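Local coordinates for mandelate racemase/muconate lactonizing enzyme (Jannaschia sp., PDB 4J3Z), which probably acts as an enolase-superfamily isomerase or lyase related to mandelate racemase and muconate lactonizing enzyme, its exact substrate being unknown, at residues M51-F59 and T90-L98. Sequence-based numbering, arbitrary orientation.
Sequences MTHVIHDVF and TVFGAFSGL
T90 meets the helix of M51-F59 through its methyl: CG2 lies 3.9 Å from M51 SD and slightly farther from V54 CG2, while its hydroxyl OG1 turns to D88 of the second subunit in a hydrogen bond. The M51 chain is bent at chi2 and chi3, which brings CE up to T90 O (3.8 Å). The next residue, V91, presents CG1 to V58 CG2 at 3.9 Å, and that same V58 methyl rests on V91 O. A94 is the small knob of the interface. Its CB drops among M51, V54, I55 and V58, with V54 CG1 and I55 CG1 each 3.8 Å from it, and here the backbones come closest, the CA atoms of I55 and A94 being 5.2 Å apart. V58 answers as the reciprocal knob, seated among V91, A94, F95 and L98; its CG1, anti to the backbone N (chi1 170°), lies against F95 CA and CB. L98 then splits its branches, CD2 touching I55 CG2 at 3.8 Å and CD1 packing against both V58 CG1 and F59 CB. I55 and L98 both continue onto V27 of strand 24-31. Side-chain contacts between the helices are apolar, and the axes pass 8.9 Å apart at -68°. The interlocked pair packs onto a three-stranded antiparallel sheet, as in the N-terminal alpha+beta capping domain of the enolase superfamily.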
ATOM      1  N   MET D  51      27.252  -5.402 -34.314  1.00 30.11           N
ATOM      2  CA  MET D  51      25.808  -5.480 -34.535  1.00 30.48           C
ATOM      3  C   MET D  51      25.464  -6.276 -35.790  1.00 30.99           C
ATOM      4  O   MET D  51      24.493  -7.044 -35.767  1.00 30.54           O
ATOM      5  CB  MET D  51      25.125  -4.103 -34.555  1.00 29.48           C
ATOM      6  CG  MET D  51      24.753  -3.530 -33.189  1.00 28.05           C
ATOM      7  SD  MET D  51      23.796  -4.587 -32.071  1.00 29.00           S
ATOM      8  CE  MET D  51      22.316  -4.942 -33.024  1.00 27.34           C
ATOM      9  N   THR D  52      26.254  -6.131 -36.867  1.00 30.62           N
ATOM     10  CA  THR D  52      25.944  -6.868 -38.100  1.00 30.15           C
ATOM     11  C   THR D  52      25.940  -8.377 -37.867  1.00 30.50           C
ATOM     12  O   THR D  52      25.159  -9.096 -38.485  1.00 32.61           O
ATOM     13  CB  THR D  52      26.835  -6.538 -39.341  1.00 31.05           C
ATOM     14  OG1 THR D  52      28.140  -7.101 -39.200  1.00 31.58           O
ATOM     15  CG2 THR D  52      26.914  -5.059 -39.656  1.00 29.53           C
ATOM     16  N   HIS D  53      26.803  -8.852 -36.973  1.00 30.10           N
ATOM     17  CA  HIS D  53      26.850 -10.271 -36.633  1.00 29.75           C
ATOM     18  C   HIS D  53      25.715 -10.667 -35.693  1.00 29.39           C
ATOM     19  O   HIS D  53      25.219 -11.785 -35.766  1.00 29.16           O
ATOM     20  CB  HIS D  53      28.210 -10.649 -36.057  1.00 31.13           C
ATOM     21  CG  HIS D  53      29.347 -10.399 -36.997  1.00 32.05           C
ATOM     22  ND1 HIS D  53      30.211  -9.329 -36.863  1.00 32.65           N
ATOM     23  CD2 HIS D  53      29.773 -11.090 -38.079  1.00 31.13           C
ATOM     24  CE1 HIS D  53      31.112  -9.370 -37.828  1.00 31.82           C
ATOM     25  NE2 HIS D  53      30.864 -10.426 -38.584  1.00 30.98           N
ATOM     26  N   VAL D  54      25.289  -9.743 -34.829  1.00 29.54           N
ATOM     27  CA  VAL D  54      24.084  -9.952 -34.017  1.00 28.89           C
ATOM     28  C   VAL D  54      22.814 -10.010 -34.890  1.00 28.43           C
ATOM     29  O   VAL D  54      21.992 -10.924 -34.735  1.00 27.33           O
ATOM     30  CB  VAL D  54      23.930  -8.874 -32.923  1.00 28.61           C
ATOM     31  CG1 VAL D  54      22.486  -8.800 -32.433  1.00 28.49           C
ATOM     32  CG2 VAL D  54      24.878  -9.146 -31.763  1.00 28.95           C
ATOM     33  N   ILE D  55      22.669  -9.044 -35.805  1.00 28.02           N
ATOM     34  CA  ILE D  55      21.471  -8.933 -36.660  1.00 26.57           C
ATOM     35  C   ILE D  55      21.389 -10.107 -37.619  1.00 26.59           C
ATOM     36  O   ILE D  55      20.319 -10.685 -37.808  1.00 27.15           O
ATOM     37  CB  ILE D  55      21.410  -7.594 -37.447  1.00 25.48           C
ATOM     38  CG1 ILE D  55      21.384  -6.395 -36.497  1.00 25.53           C
ATOM     39  CG2 ILE D  55      20.175  -7.543 -38.330  1.00 24.81           C
ATOM     40  CD1 ILE D  55      22.001  -5.120 -37.062  1.00 25.17           C
ATOM     41  N   HIS D  56      22.518 -10.474 -38.218  1.00 27.40           N
ATOM     42  CA  HIS D  56      22.561 -11.697 -39.036  1.00 29.13           C
ATOM     43  C   HIS D  56      22.275 -12.963 -38.218  1.00 28.50           C
ATOM     44  O   HIS D  56      21.688 -13.909 -38.734  1.00 29.93           O
ATOM     45  CB  HIS D  56      23.901 -11.832 -39.763  1.00 30.93           C
ATOM     46  CG  HIS D  56      23.884 -11.318 -41.170  1.00 30.99           C
ATOM     47  ND1 HIS D  56      24.527 -10.158 -41.547  1.00 30.79           N
ATOM     48  CD2 HIS D  56      23.275 -11.790 -42.284  1.00 30.93           C
ATOM     49  CE1 HIS D  56      24.336  -9.950 -42.838  1.00 30.87           C
ATOM     50  NE2 HIS D  56      23.580 -10.927 -43.309  1.00 31.37           N
ATOM     51  N   ASP D  57      22.685 -12.976 -36.952  1.00 28.72           N
ATOM     52  CA  ASP D  57      22.411 -14.112 -36.055  1.00 30.23           C
ATOM     53  C   ASP D  57      20.907 -14.271 -35.809  1.00 29.40           C
ATOM     54  O   ASP D  57      20.372 -15.367 -35.987  1.00 28.78           O
ATOM     55  CB  ASP D  57      23.176 -13.953 -34.732  1.00 31.10           C
ATOM     56  CG  ASP D  57      23.314 -15.256 -33.959  1.00 33.50           C
ATOM     57  OD1 ASP D  57      22.285 -15.788 -33.483  1.00 34.76           O
ATOM     58  OD2 ASP D  57      24.464 -15.741 -33.805  1.00 33.62           O
ATOM     59  N   VAL D  58      20.239 -13.172 -35.430  1.00 28.02           N
ATOM     60  CA  VAL D  58      18.804 -13.164 -35.078  1.00 27.65           C
ATOM     61  C   VAL D  58      17.915 -13.591 -36.256  1.00 29.35           C
ATOM     62  O   VAL D  58      16.989 -14.396 -36.094  1.00 29.87           O
ATOM     63  CB  VAL D  58      18.360 -11.776 -34.524  1.00 27.41           C
ATOM     64  CG1 VAL D  58      16.844 -11.662 -34.395  1.00 26.24           C
ATOM     65  CG2 VAL D  58      19.028 -11.481 -33.179  1.00 26.49           C
ATOM     66  N   PHE D  59      18.217 -13.061 -37.438  1.00 29.85           N
ATOM     67  CA  PHE D  59      17.493 -13.383 -38.664  1.00 29.69           C
ATOM     68  C   PHE D  59      17.635 -14.862 -39.031  1.00 31.39           C
ATOM     69  O   PHE D  59      16.634 -15.567 -39.216  1.00 33.24           O
ATOM     70  CB  PHE D  59      17.990 -12.471 -39.797  1.00 30.25           C
ATOM     71  CG  PHE D  59      17.451 -12.821 -41.161  1.00 30.34           C
ATOM     72  CD1 PHE D  59      16.171 -12.427 -41.546  1.00 29.51           C
ATOM     73  CD2 PHE D  59      18.235 -13.533 -42.068  1.00 30.10           C
ATOM     74  CE1 PHE D  59      15.680 -12.741 -42.802  1.00 29.57           C
ATOM     75  CE2 PHE D  59      17.749 -13.856 -43.326  1.00 30.46           C
ATOM     76  CZ  PHE D  59      16.470 -13.459 -43.695  1.00 30.65           C
ATOM     77  N   THR D  90      19.990  -5.304 -27.171  1.00 26.85           N
ATOM     78  CA  THR D  90      20.874  -5.709 -28.265  1.00 26.85           C
ATOM     79  C   THR D  90      20.194  -6.730 -29.185  1.00 27.23           C
ATOM     80  O   THR D  90      20.058  -6.486 -30.385  1.00 27.85           O
ATOM     81  CB  THR D  90      22.227  -6.237 -27.732  1.00 27.37           C
ATOM     82  OG1 THR D  90      22.900  -5.184 -27.031  1.00 26.89           O
ATOM     83  CG2 THR D  90      23.124  -6.715 -28.860  1.00 27.79           C
ATOM     84  N   VAL D  91      19.746  -7.850 -28.617  1.00 27.07           N
ATOM     85  CA  VAL D  91      19.143  -8.940 -29.398  1.00 27.48           C
ATOM     86  C   VAL D  91      17.790  -8.534 -29.968  1.00 27.78           C
ATOM     87  O   VAL D  91      17.460  -8.859 -31.116  1.00 26.58           O
ATOM     88  CB  VAL D  91      18.972 -10.230 -28.554  1.00 27.91           C
ATOM     89  CG1 VAL D  91      18.299 -11.331 -29.364  1.00 28.09           C
ATOM     90  CG2 VAL D  91      20.311 -10.710 -28.012  1.00 27.43           C
ATOM     91  N   PHE D  92      17.000  -7.830 -29.161  1.00 28.65           N
ATOM     92  CA  PHE D  92      15.636  -7.526 -29.560  1.00 28.15           C
ATOM     93  C   PHE D  92      15.561  -6.245 -30.378  1.00 28.47           C
ATOM     94  O   PHE D  92      14.702  -6.113 -31.259  1.00 28.44           O
ATOM     95  CB  PHE D  92      14.708  -7.488 -28.350  1.00 28.62           C
ATOM     96  CG  PHE D  92      13.336  -8.036 -28.628  1.00 28.61           C
ATOM     97  CD1 PHE D  92      13.174  -9.324 -29.137  1.00 29.67           C
ATOM     98  CD2 PHE D  92      12.208  -7.278 -28.365  1.00 28.49           C
ATOM     99  CE1 PHE D  92      11.911  -9.839 -29.391  1.00 30.35           C
ATOM    100  CE2 PHE D  92      10.939  -7.788 -28.601  1.00 29.76           C
ATOM    101  CZ  PHE D  92      10.787  -9.067 -29.116  1.00 30.33           C
ATOM    102  N   GLY D  93      16.465  -5.308 -30.092  1.00 28.43           N
ATOM    103  CA  GLY D  93      16.682  -4.159 -30.968  1.00 27.69           C
ATOM    104  C   GLY D  93      17.012  -4.619 -32.382  1.00 27.43           C
ATOM    105  O   GLY D  93      16.566  -4.016 -33.360  1.00 28.07           O
ATOM    106  N   ALA D  94      17.790  -5.691 -32.485  1.00 26.81           N
ATOM    107  CA  ALA D  94      18.074  -6.313 -33.775  1.00 27.76           C
ATOM    108  C   ALA D  94      16.781  -6.854 -34.408  1.00 27.70           C
ATOM    109  O   ALA D  94      16.501  -6.599 -35.582  1.00 28.65           O
ATOM    110  CB  ALA D  94      19.108  -7.419 -33.615  1.00 27.01           C
ATOM    111  N   PHE D  95      15.989  -7.574 -33.617  1.00 26.45           N
ATOM    112  CA  PHE D  95      14.700  -8.095 -34.067  1.00 26.52           C
ATOM    113  C   PHE D  95      13.768  -7.017 -34.622  1.00 27.31           C
ATOM    114  O   PHE D  95      13.067  -7.249 -35.614  1.00 27.48           O
ATOM    115  CB  PHE D  95      13.984  -8.852 -32.936  1.00 26.45           C
ATOM    116  CG  PHE D  95      12.588  -9.278 -33.295  1.00 25.94           C
ATOM    117  CD1 PHE D  95      12.370 -10.420 -34.059  1.00 25.22           C
ATOM    118  CD2 PHE D  95      11.489  -8.514 -32.900  1.00 24.83           C
ATOM    119  CE1 PHE D  95      11.085 -10.794 -34.415  1.00 25.10           C
ATOM    120  CE2 PHE D  95      10.206  -8.885 -33.254  1.00 23.90           C
ATOM    121  CZ  PHE D  95      10.003 -10.020 -34.018  1.00 24.15           C
ATOM    122  N   SER D  96      13.745  -5.856 -33.967  1.00 26.79           N
ATOM    123  CA  SER D  96      12.806  -4.791 -34.303  1.00 25.84           C
ATOM    124  C   SER D  96      12.993  -4.345 -35.739  1.00 26.12           C
ATOM    125  O   SER D  96      12.024  -4.264 -36.505  1.00 25.79           O
ATOM    126  CB  SER D  96      12.972  -3.605 -33.358  1.00 26.17           C
ATOM    127  OG  SER D  96      13.165  -4.042 -32.027  1.00 26.66           O
ATOM    128  N   GLY D  97      14.243  -4.059 -36.101  1.00 26.44           N
ATOM    129  CA  GLY D  97      14.592  -3.711 -37.471  1.00 25.46           C
ATOM    130  C   GLY D  97      13.976  -4.685 -38.449  1.00 25.72           C
ATOM    131  O   GLY D  97      13.258  -4.289 -39.371  1.00 26.42           O
ATOM    132  N   LEU D  98      14.230  -5.968 -38.213  1.00 25.57           N
ATOM    133  CA  LEU D  98      13.742  -7.046 -39.073  1.00 25.08           C
ATOM    134  C   LEU D  98      12.216  -7.168 -39.072  1.00 25.01           C
ATOM    135  O   LEU D  98      11.613  -7.368 -40.137  1.00 26.64           O
ATOM    136  CB  LEU D  98      14.399  -8.369 -38.680  1.00 24.49           C
ATOM    137  CG  LEU D  98      15.915  -8.308 -38.431  1.00 24.39           C
ATOM    138  CD1 LEU D  98      16.387  -9.597 -37.769  1.00 24.33           C
ATOM    139  CD2 LEU D  98      16.702  -8.025 -39.710  1.00 23.75           C
TER